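Putative xanthine dehydrogenase YAGS fad-binding subunit (PDB 5G5G) probably oxidises aldehydes, as the chain that holds the molybdenum centre and pterin cytosine dinucleotide in a three-chain periplasmic oxidase. Local coordinates at residues Pro273-Pro276 against Asn277-His281; Leu648-Phe651 against Val652-Met656; Val661-His664 against Ala665-Pro668; Asn704-Tyr707 against Asn708-Ile712; Asp716-Thr720 against Leu721-Leu725. One frame throughout, in Å; residues are numbered along the deposited sequence. Where two conformers were deposited one is given.

Contact 1 of 5, residues Pro273-Pro276 against Asn277-His281; sequences PSIP and NNTTH
Thr279 folds its hydroxyl back onto Ile275 where the short helix 275-278 ends. Thr279 OG1 donates to Ile275 O at 2.8 Å, and Thr279 N donates to the same oxygen at 3.0 Å. The two donors approach differently. OG1 stands well above the carbonyl plane, while N is tilted only 19° from it. The hydroxyl lies between its own backbone N and carbonyl carbon (chi1 65°), which turns it toward the preceding turn. There it also packs 3.5 Å from Ile275 CG2. Asn278 N adds a bond of 2.8 Å to Ser274 O. This is the tight part.

The other flank is bridged by water. Pro276 O takes two waters, which lead on to the carbonyl oxygens of Thr279 and Thr280. A third water accepts from both N and ND2 of Asn277 and donates to Pro273 O at 2.7 Å. Asn277 OD1 accepts from Phe651 N. The amide of Asn278 is held from outside, by His109 O and Ser250 OG. A threonine hydroxyl bonded to the carbonyl four residues earlier is well known in alpha helices, and here it falls at the residue where the helix ends.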
loop_
_atom_site.group_PDB
_atom_site.type_symbol
_atom_site.label_atom_id
_atom_site.label_comp_id
_atom_site.label_asym_id
_atom_site.label_seq_id
_atom_site.Cartn_x
_atom_site.Cartn_y
_atom_site.Cartn_z
ATOM N N PRO C 273 -5.655 -3.439 -10.229
ATOM C CA PRO C 273 -4.635 -3.547 -11.299
ATOM C C PRO C 273 -4.542 -2.377 -12.272
ATOM O O PRO C 273 -3.490 -2.230 -12.934
ATOM C CB PRO C 273 -4.983 -4.859 -12.021
ATOM C CG PRO C 273 -5.907 -5.603 -11.127
ATOM C CD PRO C 273 -6.555 -4.618 -10.222
ATOM N N SER C 274 -5.594 -1.571 -12.371
ATOM C CA SER C 274 -5.600 -0.395 -13.238
ATOM C C SER C 274 -5.071 0.867 -12.581
ATOM O O SER C 274 -4.741 1.825 -13.296
ATOM C CB SER C 274 -7.006 -0.094 -13.722
ATOM O OG SER C 274 -7.782 0.476 -12.702
ATOM N N ILE C 275 -4.997 0.885 -11.256
ATOM C CA ILE C 275 -4.695 2.102 -10.512
ATOM C C ILE C 275 -3.282 2.640 -10.791
ATOM O O ILE C 275 -3.150 3.785 -11.140
ATOM C CB ILE C 275 -5.062 2.021 -9.022
ATOM C CG1 ILE C 275 -6.595 1.949 -8.916
ATOM C CG2 ILE C 275 -4.522 3.239 -8.261
ATOM C CD1 ILE C 275 -7.088 1.674 -7.522
ATOM N N PRO C 276 -2.265 1.798 -10.713
ATOM C CA PRO C 276 -0.925 2.389 -10.826
ATOM C C PRO C 276 -0.611 3.112 -12.162
ATOM O O PRO C 276 0.117 4.123 -12.145
ATOM C CB PRO C 276 0.001 1.210 -10.542
ATOM C CG PRO C 276 -0.798 0.343 -9.648
ATOM C CD PRO C 276 -2.201 0.420 -10.221
ATOM N N ASN C 277 -1.140 2.603 -13.297
ATOM C CA ASN C 277 -1.020 3.277 -14.584
ATOM C C ASN C 277 -2.158 4.241 -14.910
ATOM O O ASN C 277 -1.919 5.225 -15.600
ATOM C CB ASN C 277 -0.803 2.294 -15.765
ATOM C CG ASN C 277 0.517 1.596 -15.713
ATOM O OD1 ASN C 277 1.555 2.147 -16.116
ATOM N ND2 ASN C 277 0.516 0.410 -15.190
ATOM N N ASN C 278 -3.397 3.978 -14.442
ATOM C CA ASN C 278 -4.511 4.889 -14.767
ATOM C C ASN C 278 -4.394 6.231 -14.054
ATOM O O ASN C 278 -4.746 7.265 -14.636
ATOM C CB ASN C 278 -5.881 4.282 -14.418
ATOM C CG ASN C 278 -7.001 5.254 -14.681
ATOM O OD1 ASN C 278 -7.496 5.917 -13.774
ATOM N ND2 ASN C 278 -7.368 5.385 -15.977
ATOM N N THR C 279 -3.914 6.204 -12.807
ATOM C CA THR C 279 -3.974 7.377 -11.949
ATOM C C THR C 279 -2.610 8.087 -12.001
ATOM O O THR C 279 -2.022 8.157 -13.056
ATOM C CB THR C 279 -4.424 7.076 -10.524
ATOM O OG1 THR C 279 -3.511 6.239 -9.791
ATOM C CG2 THR C 279 -5.777 6.345 -10.556
ATOM N N THR C 280 -2.145 8.633 -10.883
ATOM C CA THR C 280 -0.883 9.345 -10.883
ATOM C C THR C 280 0.164 8.565 -10.069
ATOM O O THR C 280 -0.174 7.637 -9.329
ATOM C CB THR C 280 -1.032 10.736 -10.288
ATOM O OG1 THR C 280 -1.360 10.670 -8.906
ATOM C CG2 THR C 280 -2.113 11.506 -11.017
ATOM N N HIS C 281 1.400 9.009 -10.227
ATOM C CA HIS C 281 2.513 8.462 -9.515
ATOM C C HIS C 281 3.537 9.555 -9.131
ATOM O O HIS C 281 3.596 10.533 -9.796
ATOM C CB HIS C 281 3.303 7.472 -10.412
ATOM C CG HIS C 281 3.803 8.081 -11.688
ATOM N ND1 HIS C 281 5.092 8.524 -11.847
ATOM C CD2 HIS C 281 3.170 8.349 -12.852
ATOM C CE1 HIS C 281 5.230 9.056 -13.042
ATOM N NE2 HIS C 281 4.079 8.958 -13.674
HETATM O O HOH W 1 -2.195 -0.091 -13.995
HETATM O O HOH W 2 0.905 5.070 -9.630
HETATM O O HOH W 3 0.516 6.827 -12.689
#

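Contact 2 of 5, residues Leu648-Phe651 against Val652-Met656; sequences LGYF and VNHDM
One water bridges Tyr650 OH and Val652 O, 2.8 Å from each. It lies in the plane of the tyrosine ring, accepts from the hydroxyl and donates to the carbonyl. Val652 O also receives a weak bond from His654 N, which closes an inverse gamma turn centred on Asn653.

Val652 packs on the Tyr650 ring. Its CG2 makes an off-centre CH-pi contact, 4.3 Å from the ring centroid. CG2 is the branch beside the backbone N, and its closest ring atom is Tyr650 CZ at 3.9 Å.

His654 meets the same ring at the edge. Its CD2 comes 3.7 Å from Tyr650 CE2. The two rings touch rim to rim with their planes at 63°, and neither lies over the other. His654 CD2 also lies 3.1 Å from Phe651 O, near the imidazole plane. Outside the turn, His654 NE2 binds an acidic side chain of a neighbouring subunit.

Gly649 and Tyr650 both face Asp645 in a G1 beta bulge. The short, weakly bonded strand 650-651 pairs antiparallel with strand 644-645, and Phe651 packs on Val644. Helix 275-278 lies against the tyrosine and histidine, with Asn277 touching both and Pro276 touching His654.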
loop_
_atom_site.group_PDB
_atom_site.type_symbol
_atom_site.label_atom_id
_atom_site.label_comp_id
_atom_site.label_asym_id
_atom_site.label_seq_id
_atom_site.Cartn_x
_atom_site.Cartn_y
_atom_site.Cartn_z
ATOM N N LEU C 648 7.640 -0.840 -23.908
ATOM C CA LEU C 648 6.167 -0.843 -23.865
ATOM C C LEU C 648 5.563 0.403 -23.150
ATOM O O LEU C 648 4.356 0.661 -23.256
ATOM C CB LEU C 648 5.702 -2.120 -23.159
ATOM C CG LEU C 648 5.956 -3.419 -23.923
ATOM C CD1 LEU C 648 5.792 -4.650 -23.038
ATOM C CD2 LEU C 648 5.009 -3.501 -25.133
ATOM N N GLY C 649 6.378 1.158 -22.405
ATOM C CA GLY C 649 5.991 2.471 -21.907
ATOM C C GLY C 649 4.986 2.476 -20.747
ATOM O O GLY C 649 4.043 3.276 -20.750
ATOM N N TYR C 650 5.152 1.557 -19.788
ATOM C CA TYR C 650 4.223 1.464 -18.680
ATOM C C TYR C 650 4.895 0.912 -17.446
ATOM O O TYR C 650 6.043 0.458 -17.485
ATOM C CB TYR C 650 2.977 0.642 -19.062
ATOM C CG TYR C 650 3.164 -0.862 -19.006
ATOM C CD1 TYR C 650 4.023 -1.515 -19.883
ATOM C CD2 TYR C 650 2.509 -1.635 -18.075
ATOM C CE1 TYR C 650 4.263 -2.896 -19.798
ATOM C CE2 TYR C 650 2.687 -3.023 -18.013
ATOM C CZ TYR C 650 3.584 -3.642 -18.873
ATOM O OH TYR C 650 3.769 -5.000 -18.808
ATOM N N PHE C 651 4.182 0.994 -16.336
ATOM C CA PHE C 651 4.648 0.425 -15.108
ATOM C C PHE C 651 4.218 -1.028 -15.032
ATOM O O PHE C 651 3.023 -1.327 -14.984
ATOM C CB PHE C 651 4.115 1.219 -13.877
ATOM C CG PHE C 651 4.420 2.696 -13.924
ATOM C CD1 PHE C 651 5.728 3.162 -14.110
ATOM C CD2 PHE C 651 3.420 3.629 -13.745
ATOM C CE1 PHE C 651 5.980 4.528 -14.111
ATOM C CE2 PHE C 651 3.661 5.000 -13.782
ATOM C CZ PHE C 651 4.961 5.448 -13.961
ATOM N N VAL C 652 5.197 -1.924 -14.964
ATOM C CA VAL C 652 4.968 -3.382 -15.146
ATOM C C VAL C 652 4.309 -4.066 -13.949
ATOM O O VAL C 652 3.389 -4.847 -14.107
ATOM C CB VAL C 652 6.293 -4.095 -15.506
ATOM C CG1 VAL C 652 6.149 -5.599 -15.603
ATOM C CG2 VAL C 652 6.864 -3.600 -16.832
ATOM N N ASN C 653 4.805 -3.749 -12.749
ATOM C CA ASN C 653 4.389 -4.391 -11.551
ATOM C C ASN C 653 3.233 -3.626 -10.962
ATOM O O ASN C 653 3.323 -3.057 -9.856
ATOM C CB ASN C 653 5.594 -4.515 -10.569
ATOM C CG ASN C 653 6.203 -3.191 -10.229
ATOM O OD1 ASN C 653 6.204 -2.240 -11.023
ATOM N ND2 ASN C 653 6.679 -3.099 -9.022
ATOM N N HIS C 654 2.091 -3.684 -11.649
ATOM C CA HIS C 654 1.012 -2.742 -11.376
ATOM C C HIS C 654 -0.153 -3.297 -10.561
ATOM O O HIS C 654 -1.285 -3.193 -10.950
ATOM C CB HIS C 654 0.532 -2.032 -12.652
ATOM C CG HIS C 654 0.052 -2.939 -13.753
ATOM N ND1 HIS C 654 -1.194 -3.520 -13.764
ATOM C CD2 HIS C 654 0.633 -3.299 -14.925
ATOM C CE1 HIS C 654 -1.360 -4.218 -14.874
ATOM N NE2 HIS C 654 -0.265 -4.089 -15.604
ATOM N N ASP C 655 0.162 -3.833 -9.393
ATOM C CA ASP C 655 -0.832 -4.285 -8.457
ATOM C C ASP C 655 -0.241 -4.302 -7.055
ATOM O O ASP C 655 0.903 -3.845 -6.851
ATOM C CB ASP C 655 -1.463 -5.603 -8.905
ATOM C CG ASP C 655 -0.491 -6.762 -8.896
ATOM O OD1 ASP C 655 0.348 -6.873 -7.965
ATOM O OD2 ASP C 655 -0.553 -7.549 -9.846
ATOM N N MET C 656 -1.041 -4.783 -6.106
ATOM C CA MET C 656 -0.757 -4.709 -4.682
ATOM C C MET C 656 0.129 -5.892 -4.228
ATOM O O MET C 656 0.475 -5.937 -3.048
ATOM C CB MET C 656 -2.111 -4.582 -3.948
ATOM C CG MET C 656 -2.177 -4.508 -2.434
ATOM S SD MET C 656 -1.422 -3.029 -1.665
ATOM C CE MET C 656 -2.711 -1.790 -1.915
HETATM O O HOH W 4 2.573 -5.956 -16.517
#

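Contact 3 of 5, residues Val661-His664 against Ala665-Pro668; sequences VPVH and ADIP
The backbone from Val663 to Ile667 bends into a short 3-10 turn, with Asp666 N bonded to Val663 O at 2.9 Å and Ile667 N to His664 O at 3.1 Å.

The Asp666 side chain reaches back over this turn. Its OD2 accepts from Val663 N at 2.8 Å, and the bond is nearly straight (175°). The N-H meets OD2 on its anti side, close to the carboxylate plane. CG of Asp666 is anti to its own carbonyl carbon (chi1 -70°), a setting that carries the carboxylate to the start of the turn. Val663 and Asp666 therefore hold each other twice, once backbone to backbone and once backbone to carboxylate. The second bond resembles one half of a capping box. The same OD2 packs 3.2 Å from Val663 CG2. The other oxygen, Asp666 OD1, binds the backbone of a neighbouring subunit, so the carboxylate also joins two chains.

Ile667 packs back on the segment before the turn. Its CG1 lies 3.5 Å from Val663 O, and its CD1 rests on Pro662 CB at 4.2 Å. His664 NE2 is bonded to a polar side chain of another subunit, and the His664 side chain is about 8 Å from a bound iron-sulfur cluster.

The turn lies in the long loop between strands 650-651 and 669-674. Helix 619-638 packs against it, with Thr631 touching Pro662 and Ile667, and Met634 touching Asp666 and Pro668. Pro668 then leads into strand 669-674 and rests on Val604 and Met607 of strand 602-612.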
loop_
_atom_site.group_PDB
_atom_site.type_symbol
_atom_site.label_atom_id
_atom_site.label_comp_id
_atom_site.label_asym_id
_atom_site.label_seq_id
_atom_site.Cartn_x
_atom_site.Cartn_y
_atom_site.Cartn_z
ATOM N N VAL C 661 4.704 -2.815 -0.680
ATOM C CA VAL C 661 4.665 -1.921 0.466
ATOM C C VAL C 661 4.927 -2.692 1.726
ATOM O O VAL C 661 4.833 -3.903 1.747
ATOM C CB VAL C 661 3.346 -1.147 0.583
ATOM C CG1 VAL C 661 3.121 -0.381 -0.710
ATOM C CG2 VAL C 661 2.166 -2.063 0.964
ATOM N N PRO C 662 5.308 -2.015 2.818
ATOM C CA PRO C 662 5.676 -2.754 4.009
ATOM C C PRO C 662 4.493 -3.506 4.624
ATOM O O PRO C 662 3.383 -3.038 4.533
ATOM C CB PRO C 662 6.090 -1.653 4.967
ATOM C CG PRO C 662 6.681 -0.617 4.054
ATOM C CD PRO C 662 5.694 -0.603 2.938
ATOM N N VAL C 663 4.798 -4.661 5.186
ATOM C CA VAL C 663 3.830 -5.516 5.838
ATOM C C VAL C 663 4.146 -5.575 7.344
ATOM O O VAL C 663 5.233 -5.123 7.805
ATOM C CB VAL C 663 3.815 -6.953 5.249
ATOM C CG1 VAL C 663 3.363 -6.929 3.785
ATOM C CG2 VAL C 663 5.182 -7.626 5.410
ATOM N N HIS C 664 3.224 -6.154 8.109
ATOM C CA HIS C 664 3.423 -6.231 9.570
ATOM C C HIS C 664 4.807 -6.691 9.988
ATOM O O HIS C 664 5.452 -6.037 10.833
ATOM C CB HIS C 664 2.424 -7.133 10.238
ATOM C CG HIS C 664 1.140 -6.492 10.622
ATOM N ND1 HIS C 664 0.974 -5.883 11.849
ATOM C CD2 HIS C 664 -0.094 -6.498 10.030
ATOM C CE1 HIS C 664 -0.293 -5.524 11.986
ATOM N NE2 HIS C 664 -0.971 -5.901 10.901
ATOM N N ALA C 665 5.285 -7.769 9.363
ATOM C CA ALA C 665 6.559 -8.372 9.684
ATOM C C ALA C 665 7.786 -7.448 9.460
ATOM O O ALA C 665 8.844 -7.707 10.009
ATOM C CB ALA C 665 6.724 -9.674 8.948
ATOM N N ASP C 666 7.654 -6.448 8.615
ATOM C CA ASP C 666 8.705 -5.471 8.352
ATOM C C ASP C 666 8.890 -4.428 9.485
ATOM O O ASP C 666 9.902 -3.736 9.493
ATOM C CB ASP C 666 8.362 -4.664 7.083
ATOM C CG ASP C 666 8.452 -5.484 5.818
ATOM O OD1 ASP C 666 9.476 -6.213 5.661
ATOM O OD2 ASP C 666 7.485 -5.416 4.987
ATOM N N ILE C 667 7.928 -4.301 10.400
ATOM C CA ILE C 667 7.836 -3.108 11.211
ATOM C C ILE C 667 8.559 -3.296 12.516
ATOM O O ILE C 667 8.234 -4.200 13.247
ATOM C CB ILE C 667 6.368 -2.712 11.521
ATOM C CG1 ILE C 667 5.539 -2.689 10.234
ATOM C CG2 ILE C 667 6.342 -1.331 12.227
ATOM C CD1 ILE C 667 6.108 -1.800 9.151
ATOM N N PRO C 668 9.522 -2.408 12.827
ATOM C CA PRO C 668 10.284 -2.431 14.057
ATOM C C PRO C 668 9.573 -1.616 15.108
ATOM O O PRO C 668 8.452 -1.074 14.890
ATOM C CB PRO C 668 11.565 -1.735 13.672
ATOM C CG PRO C 668 11.114 -0.697 12.744
ATOM C CD PRO C 668 9.944 -1.294 11.975
#

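Contact 4 of 5, residues Asn704-Tyr707 against Asn708-Ile712; sequences NAVY and NATGI
The C-terminal end of helix 698-710 closes with an ST turn at Thr710. Val706 O is the anchor. It accepts from Thr710 OG1 at 2.7 Å and from Thr710 N at 3.0 Å, and the two donors come from opposite faces of the carbonyl plane. With OG1 between its backbone N and carbonyl carbon (chi1 59°), Thr710 donates back to Val706 O and accepts through OG1 from Ile712 N at 3.1 Å.

Gly711 leaves the helix with positive phi (77°). Its N still bonds Tyr707 O, at 2.7 Å.

Tyr707 lays its ring along the departing chain. CD1 lies 3.6 Å from Ile712 N, and CE1 lies 3.4 Å from Gly711 O. The hydroxyl goes to Glu370 OE2, and Arg713 makes a cation-pi contact with the ring. Asn708 bonds His433 N of strand 429-441 through OD1 and Asn418 O through ND2. Ala705 and Ala709 pack on strand 584-596. A glycine of positive phi is a common C-terminal stop of an alpha helix, and here the ST turn sits beside it.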
loop_
_atom_site.group_PDB
_atom_site.type_symbol
_atom_site.label_atom_id
_atom_site.label_comp_id
_atom_site.label_asym_id
_atom_site.label_seq_id
_atom_site.Cartn_x
_atom_site.Cartn_y
_atom_site.Cartn_z
ATOM N N ASN C 704 21.609 5.566 5.094
ATOM C CA ASN C 704 22.791 5.885 5.843
ATOM C C ASN C 704 23.103 4.766 6.880
ATOM O O ASN C 704 24.254 4.462 7.141
ATOM C CB ASN C 704 22.615 7.218 6.499
ATOM C CG ASN C 704 22.633 8.400 5.488
ATOM O OD1 ASN C 704 23.122 8.288 4.378
ATOM N ND2 ASN C 704 22.147 9.520 5.915
ATOM N N ALA C 705 22.060 4.184 7.467
ATOM C CA ALA C 705 22.204 3.040 8.388
ATOM C C ALA C 705 22.706 1.812 7.671
ATOM O O ALA C 705 23.522 1.080 8.203
ATOM C CB ALA C 705 20.871 2.743 9.123
ATOM N N VAL C 706 22.191 1.543 6.463
ATOM C CA VAL C 706 22.738 0.458 5.635
ATOM C C VAL C 706 24.220 0.658 5.306
ATOM O O VAL C 706 25.011 -0.294 5.385
ATOM C CB VAL C 706 21.918 0.258 4.340
ATOM C CG1 VAL C 706 22.623 -0.687 3.382
ATOM C CG2 VAL C 706 20.476 -0.230 4.652
ATOM N N TYR C 707 24.590 1.902 4.972
ATOM C CA TYR C 707 26.000 2.205 4.781
ATOM C C TYR C 707 26.803 1.907 6.054
ATOM O O TYR C 707 27.880 1.276 6.006
ATOM C CB TYR C 707 26.239 3.644 4.356
ATOM C CG TYR C 707 27.721 3.958 4.297
ATOM C CD1 TYR C 707 28.527 3.388 3.316
ATOM C CD2 TYR C 707 28.328 4.797 5.227
ATOM C CE1 TYR C 707 29.897 3.630 3.259
ATOM C CE2 TYR C 707 29.694 5.034 5.158
ATOM C CZ TYR C 707 30.462 4.450 4.182
ATOM O OH TYR C 707 31.793 4.685 4.111
ATOM N N ASN C 708 26.321 2.408 7.186
ATOM C CA ASN C 708 27.024 2.167 8.434
ATOM C C ASN C 708 27.110 0.645 8.718
ATOM O O ASN C 708 28.111 0.137 9.240
ATOM C CB ASN C 708 26.342 2.899 9.578
ATOM C CG ASN C 708 27.052 2.701 10.907
ATOM O OD1 ASN C 708 26.570 1.982 11.782
ATOM N ND2 ASN C 708 28.240 3.287 11.042
ATOM N N ALA C 709 26.081 -0.110 8.351
ATOM C CA ALA C 709 26.154 -1.579 8.578
ATOM C C ALA C 709 27.119 -2.333 7.715
ATOM O O ALA C 709 27.687 -3.337 8.172
ATOM C CB ALA C 709 24.787 -2.198 8.431
ATOM N N THR C 710 27.272 -1.901 6.457
ATOM C CA THR C 710 27.940 -2.676 5.450
ATOM C C THR C 710 29.187 -2.040 4.848
ATOM O O THR C 710 29.971 -2.732 4.235
ATOM C CB THR C 710 27.014 -2.945 4.258
ATOM O OG1 THR C 710 26.564 -1.711 3.665
ATOM C CG2 THR C 710 25.767 -3.732 4.694
ATOM N N GLY C 711 29.307 -0.728 4.932
ATOM C CA GLY C 711 30.265 0.022 4.158
ATOM C C GLY C 711 29.928 0.253 2.689
ATOM O O GLY C 711 30.818 0.648 1.938
ATOM N N ILE C 712 28.705 -0.042 2.269
ATOM C CA ILE C 712 28.289 0.068 0.868
ATOM C C ILE C 712 27.320 1.238 0.693
ATOM O O ILE C 712 26.199 1.260 1.296
ATOM C CB ILE C 712 27.613 -1.241 0.373
ATOM C CG1 ILE C 712 28.456 -2.467 0.701
ATOM C CG2 ILE C 712 27.222 -1.121 -1.123
ATOM C CD1 ILE C 712 27.668 -3.782 0.600
#

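Contact 5 of 5, residues Asp716-Thr720 against Leu721-Leu725; sequences DYPIT and LDKLL. With GOL (glycerol), chain B.
Lys723 and Asp716 approach from opposite directions across a compact loop, which contains an inverse gamma turn centred on Ile719 and a cis peptide bond before Pro718. The lysine is extended beyond CG and runs back along the loop to place NZ among oxygens. NZ bonds Pro718 O at 2.9 Å, tilted slightly from that carbonyl plane. It also bonds Asp716 O at 3.0 Å, but from well above the plane. Asp716 OD2 forms a salt bridge to Lys723 NZ at 2.9 Å, though its hydrogen bond is weak. A glycerol, probably from the crystallisation liquor, joins the cluster: its O1 accepts from NZ at 2.7 Å and its O2 donates to Asp716 OD2. Both contacts of OD2 belong to one of two conformers of Asp716 and are conditional on it. The several oxygens around NZ would be expected to steady its positive charge.

Thr720 and Asp722 are set differently. They lie side by side and point the same way. Thr720 OG1 donates to Asp722 OD1 at 2.6 Å, meeting it on the syn side but 27° out of the carboxylate plane. The same OD1 forms a salt bridge with a basic side chain of a neighbouring subunit. A water also donates to Thr720 OG1 and accepts weakly from Lys723 NZ, which joins the two groups. The backbone turns here, with Lys723 N bonded to Thr720 O at 2.9 Å.

Tyr717 and Ile719 pack on helix 698-710 near Ala703. At the apolar end of the loop, Ile719 CG2 meets Leu724 CD2 at 4.2 Å.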
loop_
_atom_site.group_PDB
_atom_site.type_symbol
_atom_site.label_atom_id
_atom_site.label_comp_id
_atom_site.label_asym_id
_atom_site.label_seq_id
_atom_site.Cartn_x
_atom_site.Cartn_y
_atom_site.Cartn_z
ATOM N N ASP C 716 20.988 4.662 -5.809
ATOM C CA ASP C 716 19.794 4.413 -6.610
ATOM C C ASP C 716 18.807 3.603 -5.752
ATOM O O ASP C 716 19.031 2.439 -5.428
ATOM C CB ASP C 716 20.101 3.725 -7.958
ATOM C CG ASP C 716 20.749 2.373 -7.802
ATOM O OD1 ASP C 716 21.811 2.324 -7.152
ATOM O OD2 ASP C 716 20.205 1.363 -8.333
ATOM N N TYR C 717 17.753 4.263 -5.319
ATOM C CA TYR C 717 16.750 3.610 -4.468
ATOM C C TYR C 717 15.814 2.741 -5.324
ATOM O O TYR C 717 15.671 3.008 -6.520
ATOM C CB TYR C 717 15.921 4.660 -3.797
ATOM C CG TYR C 717 16.561 5.437 -2.691
ATOM C CD1 TYR C 717 17.240 6.653 -2.948
ATOM C CD2 TYR C 717 16.408 5.036 -1.400
ATOM C CE1 TYR C 717 17.774 7.421 -1.891
ATOM C CE2 TYR C 717 16.873 5.801 -0.345
ATOM C CZ TYR C 717 17.554 6.991 -0.585
ATOM O OH TYR C 717 17.966 7.711 0.503
ATOM N N PRO C 718 15.151 1.723 -4.744
ATOM C CA PRO C 718 15.306 1.277 -3.362
ATOM C C PRO C 718 16.565 0.441 -3.172
ATOM O O PRO C 718 17.136 -0.105 -4.148
ATOM C CB PRO C 718 14.033 0.412 -3.139
ATOM C CG PRO C 718 13.740 -0.133 -4.509
ATOM C CD PRO C 718 14.162 0.893 -5.499
ATOM N N ILE C 719 16.975 0.316 -1.915
ATOM C CA ILE C 719 18.188 -0.379 -1.561
ATOM C C ILE C 719 17.862 -1.846 -1.257
ATOM O O ILE C 719 17.646 -2.246 -0.108
ATOM C CB ILE C 719 18.907 0.332 -0.418
ATOM C CG1 ILE C 719 19.187 1.801 -0.788
ATOM C CG2 ILE C 719 20.241 -0.354 -0.146
ATOM C CD1 ILE C 719 19.699 2.646 0.361
ATOM N N THR C 720 17.875 -2.627 -2.325
ATOM C CA THR C 720 17.573 -4.014 -2.290
ATOM C C THR C 720 18.833 -4.834 -2.279
ATOM O O THR C 720 19.965 -4.346 -2.536
ATOM C CB THR C 720 16.651 -4.362 -3.481
ATOM O OG1 THR C 720 17.274 -3.959 -4.711
ATOM C CG2 THR C 720 15.332 -3.734 -3.287
ATOM N N LEU C 721 18.710 -6.099 -1.910
ATOM C CA LEU C 721 19.877 -6.903 -1.610
ATOM C C LEU C 721 20.812 -7.096 -2.831
ATOM O O LEU C 721 22.039 -7.238 -2.705
ATOM C CB LEU C 721 19.462 -8.274 -1.063
ATOM C CG LEU C 721 18.714 -9.238 -2.008
ATOM C CD1 LEU C 721 19.596 -10.084 -2.909
ATOM C CD2 LEU C 721 17.777 -10.156 -1.188
ATOM N N ASP C 722 20.218 -7.095 -4.030
ATOM C CA ASP C 722 21.019 -7.227 -5.241
ATOM C C ASP C 722 21.961 -6.045 -5.456
ATOM O O ASP C 722 22.933 -6.194 -6.188
ATOM C CB ASP C 722 20.151 -7.465 -6.458
ATOM C CG ASP C 722 19.024 -6.483 -6.570
ATOM O OD1 ASP C 722 18.329 -6.150 -5.574
ATOM O OD2 ASP C 722 18.802 -6.040 -7.709
ATOM N N LYS C 723 21.742 -4.928 -4.769
ATOM C CA LYS C 723 22.652 -3.791 -4.827
ATOM C C LYS C 723 23.778 -3.875 -3.787
ATOM O O LYS C 723 24.739 -3.062 -3.786
ATOM C CB LYS C 723 21.831 -2.516 -4.651
ATOM C CG LYS C 723 20.867 -2.326 -5.790
ATOM C CD LYS C 723 19.988 -1.091 -5.644
ATOM C CE LYS C 723 19.034 -1.079 -6.829
ATOM N NZ LYS C 723 18.047 -0.002 -6.861
ATOM N N LEU C 724 23.690 -4.867 -2.904
ATOM C CA LEU C 724 24.656 -5.057 -1.818
ATOM C C LEU C 724 25.469 -6.319 -1.938
ATOM O O LEU C 724 26.649 -6.362 -1.503
ATOM C CB LEU C 724 23.892 -5.138 -0.482
ATOM C CG LEU C 724 22.970 -3.994 -0.076
ATOM C CD1 LEU C 724 22.281 -4.245 1.274
ATOM C CD2 LEU C 724 23.764 -2.706 0.022
ATOM N N LEU C 725 24.867 -7.350 -2.533
ATOM C CA LEU C 725 25.345 -8.736 -2.377
ATOM C C LEU C 725 26.848 -8.939 -2.673
ATOM O O LEU C 725 27.582 -9.567 -1.906
ATOM C CB LEU C 725 24.489 -9.630 -3.293
ATOM C CG LEU C 725 24.421 -11.120 -3.033
ATOM C CD1 LEU C 725 23.902 -11.411 -1.640
ATOM C CD2 LEU C 725 23.471 -11.715 -4.064
HETATM C C1 GOL B . 16.116 1.428 -9.151
HETATM O O1 GOL B . 16.129 0.037 -8.760
HETATM C C2 GOL B . 16.806 1.762 -10.481
HETATM O O2 GOL B . 18.149 1.230 -10.514
HETATM C C3 GOL B . 15.966 1.318 -11.689
HETATM O O3 GOL B . 15.526 -0.043 -11.556
HETATM O O HOH W 5 16.016 -2.488 -6.689
#

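In the fold
The five contacts come in series along the chain. Contacts 1 and 2 belong to different molybdopterin cofactor-binding domains, yet their centres are about 9 Å apart and they touch. Asn277 OD1 probably bonds Phe651 N, and the rings of His281 and Phe651 meet edge to face. Helix 275-278 is thus joined to the hairpin strand 650-651. Contact 3 shares the second of these domains with contact 2, with centres about 23 Å apart. The centres of contacts 4 and 5 are about 12 Å apart, and Val706 and Ile712 pack on Leu724 where the loop returns past helix 698-710. All but contact 4 also touch neighbouring subunits; in contact 1 this is Pro273.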